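Local structure of Dye-decolorizing peroxidase tfu_3078 (Thermobifida fusca, 5FW4) at residues V82-L87 / M185-A190. The protein uses heme b and hydrogen peroxide to oxidise a broad range of compounds, anthraquinone dyes above all, although its physiological substrate is unknown. Residues are numbered along the deposited sequence; the frame is centred on the assembly and turned at random.
Sequences VHVIAL and MLQVGA
H83 and V188 face each other as an antiparallel hydrogen-bonded pair, and the N-H and C=O of each are spent on the other: H83 N donates to V188 O at 2.7 Å, and V188 N donates to H83 O at 3.0 Å, almost straight at 175°. I85 and L186 repeat the arrangement two residues on, with I85 N to L186 O and L186 N to I85 O each 2.9 Å long. Three of the four carbonyls also accept a CA-H contact, the shortest from V82 CA to V188 O at 3.2 Å. The alternate residues V82, V84 and A86 turn their backbone polar groups to strand 211-220, which bonds the other edge of 82-87.

Side chains divide between the two faces. I85 packs on V200 of helix 193-205 and V188 on L196 and L203, apolar groups suited to a buried sheet-helix interface; L87 CD1 lies 4.0 Å from L186 CG. I85 CD1 sits above one face of the H83 ring, offset toward its rim, and H83 packs against D360 of the second subunit. On the opposite face, beta-branched V82 and V84 suit an extended, buried strand, packing on Y357 and on L374 and M376. Q187 runs out extended, CG anti to its backbone N (chi1 174°), and CG passes 3.7 Å from V82 CG2. A buried amide needs partners, and NE2 finds two: T143 OG1 and G73 O. Each half of the protein is ferredoxin-like, its four-stranded antiparallel sheet ordered 2-3-1-4, and the two sheets together form the beta-barrel core characteristic of DyP-type peroxidases.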
ATOM      1  N   VAL A  82      -4.327   4.230   5.943  1.00 16.92           N
ATOM      2  CA  VAL A  82      -3.907   5.537   6.362  1.00 17.50           C
ATOM      3  C   VAL A  82      -2.850   6.007   5.400  1.00 17.40           C
ATOM      4  O   VAL A  82      -2.124   5.219   4.777  1.00 17.55           O
ATOM      5  CB  VAL A  82      -3.375   5.543   7.816  1.00 17.52           C
ATOM      6  CG1 VAL A  82      -1.934   5.068   7.873  1.00 17.89           C
ATOM      7  CG2 VAL A  82      -3.504   6.940   8.438  1.00 19.00           C
ATOM      8  N   HIS A  83      -2.837   7.318   5.190  1.00 19.04           N
ATOM      9  CA  HIS A  83      -1.781   7.988   4.490  1.00 17.75           C
ATOM     10  C   HIS A  83      -1.403   9.177   5.363  1.00 19.74           C
ATOM     11  O   HIS A  83      -2.230  10.071   5.633  1.00 22.05           O
ATOM     12  CB  HIS A  83      -2.247   8.463   3.078  1.00 16.65           C
ATOM     13  CG  HIS A  83      -1.120   8.663   2.141  1.00 16.02           C
ATOM     14  ND1 HIS A  83      -1.200   8.344   0.810  1.00 16.87           N
ATOM     15  CD2 HIS A  83       0.145   9.103   2.346  1.00 15.15           C
ATOM     16  CE1 HIS A  83      -0.026   8.540   0.251  1.00 16.38           C
ATOM     17  NE2 HIS A  83       0.784   9.048   1.150  1.00 15.22           N
ATOM     18  N   VAL A  84      -0.158   9.175   5.834  1.00 20.41           N
ATOM     19  CA  VAL A  84       0.371  10.276   6.638  1.00 20.45           C
ATOM     20  C   VAL A  84       1.291  11.057   5.739  1.00 21.35           C
ATOM     21  O   VAL A  84       2.242  10.516   5.186  1.00 19.74           O
ATOM     22  CB  VAL A  84       1.106   9.770   7.889  1.00 20.63           C
ATOM     23  CG1 VAL A  84       1.810  10.927   8.606  1.00 20.41           C
ATOM     24  CG2 VAL A  84       0.112   9.048   8.767  1.00 21.06           C
ATOM     25  N   ILE A  85       0.965  12.347   5.575  1.00 21.52           N
ATOM     26  CA  ILE A  85       1.651  13.247   4.644  1.00 20.77           C
ATOM     27  C   ILE A  85       2.110  14.490   5.426  1.00 20.59           C
ATOM     28  O   ILE A  85       1.316  15.159   6.090  1.00 21.09           O
ATOM     29  CB  ILE A  85       0.732  13.700   3.505  1.00 21.46           C
ATOM     30  CG1 ILE A  85       0.062  12.509   2.829  1.00 22.04           C
ATOM     31  CG2 ILE A  85       1.507  14.569   2.505  1.00 21.16           C
ATOM     32  CD1 ILE A  85      -1.112  12.906   1.959  1.00 23.72           C
ATOM     33  N   ALA A  86       3.414  14.726   5.402  1.00 20.55           N
ATOM     34  CA  ALA A  86       4.036  15.910   5.967  1.00 21.19           C
ATOM     35  C   ALA A  86       4.323  16.856   4.816  1.00 21.26           C
ATOM     36  O   ALA A  86       4.914  16.466   3.787  1.00 21.76           O
ATOM     37  CB  ALA A  86       5.323  15.576   6.693  1.00 21.02           C
ATOM     38  N   LEU A  87       3.926  18.095   5.012  1.00 20.90           N
ATOM     39  CA  LEU A  87       4.147  19.140   4.038  1.00 21.09           C
ATOM     40  C   LEU A  87       4.778  20.396   4.646  1.00 22.12           C
ATOM     41  O   LEU A  87       4.525  20.739   5.805  1.00 22.31           O
ATOM     42  CB  LEU A  87       2.801  19.507   3.386  1.00 21.01           C
ATOM     43  CG  LEU A  87       1.863  18.441   2.803  1.00 20.07           C
ATOM     44  CD1 LEU A  87       0.765  18.094   3.775  1.00 19.46           C
ATOM     45  CD2 LEU A  87       1.197  18.993   1.510  1.00 20.80           C
ATOM     46  N   MET A 185       0.719  18.645   8.752  1.00 22.17           N
ATOM     47  CA  MET A 185       0.335  17.277   8.503  1.00 24.04           C
ATOM     48  C   MET A 185      -1.068  17.084   7.984  1.00 22.46           C
ATOM     49  O   MET A 185      -2.016  17.658   8.479  1.00 24.93           O
ATOM     50  CB  MET A 185       0.438  16.431   9.771  1.00 25.14           C
ATOM     51  CG  MET A 185      -0.024  15.015   9.489  1.00 28.11           C
ATOM     52  SD  MET A 185      -0.514  14.049  10.892  1.00 33.37           S
ATOM     53  CE  MET A 185      -1.828  14.972  11.646  1.00 31.53           C
ATOM     54  N   LEU A 186      -1.181  16.166   7.054  1.00 21.31           N
ATOM     55  CA  LEU A 186      -2.439  15.561   6.731  1.00 21.92           C
ATOM     56  C   LEU A 186      -2.404  14.107   7.103  1.00 21.56           C
ATOM     57  O   LEU A 186      -1.533  13.387   6.626  1.00 22.71           O
ATOM     58  CB  LEU A 186      -2.692  15.666   5.231  1.00 22.11           C
ATOM     59  CG  LEU A 186      -3.001  17.076   4.739  1.00 23.45           C
ATOM     60  CD1 LEU A 186      -3.085  16.998   3.219  1.00 22.65           C
ATOM     61  CD2 LEU A 186      -4.292  17.590   5.358  1.00 24.30           C
ATOM     62  N   GLN A 187      -3.357  13.676   7.925  1.00 21.35           N
ATOM     63  CA  GLN A 187      -3.622  12.258   8.110  1.00 21.20           C
ATOM     64  C   GLN A 187      -4.961  11.931   7.478  1.00 20.05           C
ATOM     65  O   GLN A 187      -6.008  12.465   7.887  1.00 20.61           O
ATOM     66  CB  GLN A 187      -3.587  11.820   9.591  1.00 22.06           C
ATOM     67  CG  GLN A 187      -4.022  10.356   9.785  1.00 22.54           C
ATOM     68  CD  GLN A 187      -4.294   9.948  11.214  1.00 23.91           C
ATOM     69  OE1 GLN A 187      -3.756   8.922  11.703  1.00 24.21           O
ATOM     70  NE2 GLN A 187      -5.157  10.697  11.897  1.00 23.62           N
ATOM     71  N   VAL A 188      -4.921  11.060   6.478  1.00 18.60           N
ATOM     72  CA  VAL A 188      -6.111  10.650   5.759  1.00 20.25           C
ATOM     73  C   VAL A 188      -6.268   9.158   5.948  1.00 20.83           C
ATOM     74  O   VAL A 188      -5.318   8.376   5.710  1.00 21.12           O
ATOM     75  CB  VAL A 188      -5.999  11.046   4.264  1.00 20.78           C
ATOM     76  CG1 VAL A 188      -7.340  10.999   3.559  1.00 21.12           C
ATOM     77  CG2 VAL A 188      -5.374  12.426   4.158  1.00 21.60           C
ATOM     78  N   GLY A 189      -7.475   8.773   6.347  1.00 21.03           N
ATOM     79  CA  GLY A 189      -7.803   7.384   6.618  1.00 20.54           C
ATOM     80  C   GLY A 189      -9.050   6.958   5.901  1.00 20.29           C
ATOM     81  O   GLY A 189      -9.995   7.749   5.744  1.00 19.51           O
ATOM     82  N   ALA A 190      -9.030   5.721   5.399  1.00 18.40           N
ATOM     83  CA  ALA A 190     -10.215   5.113   4.882  1.00 18.73           C
ATOM     84  C   ALA A 190     -10.103   3.599   4.942  1.00 18.45           C
ATOM     85  O   ALA A 190      -9.014   3.051   5.094  1.00 17.62           O
ATOM     86  CB  ALA A 190     -10.511   5.584   3.438  1.00 19.51           C
TER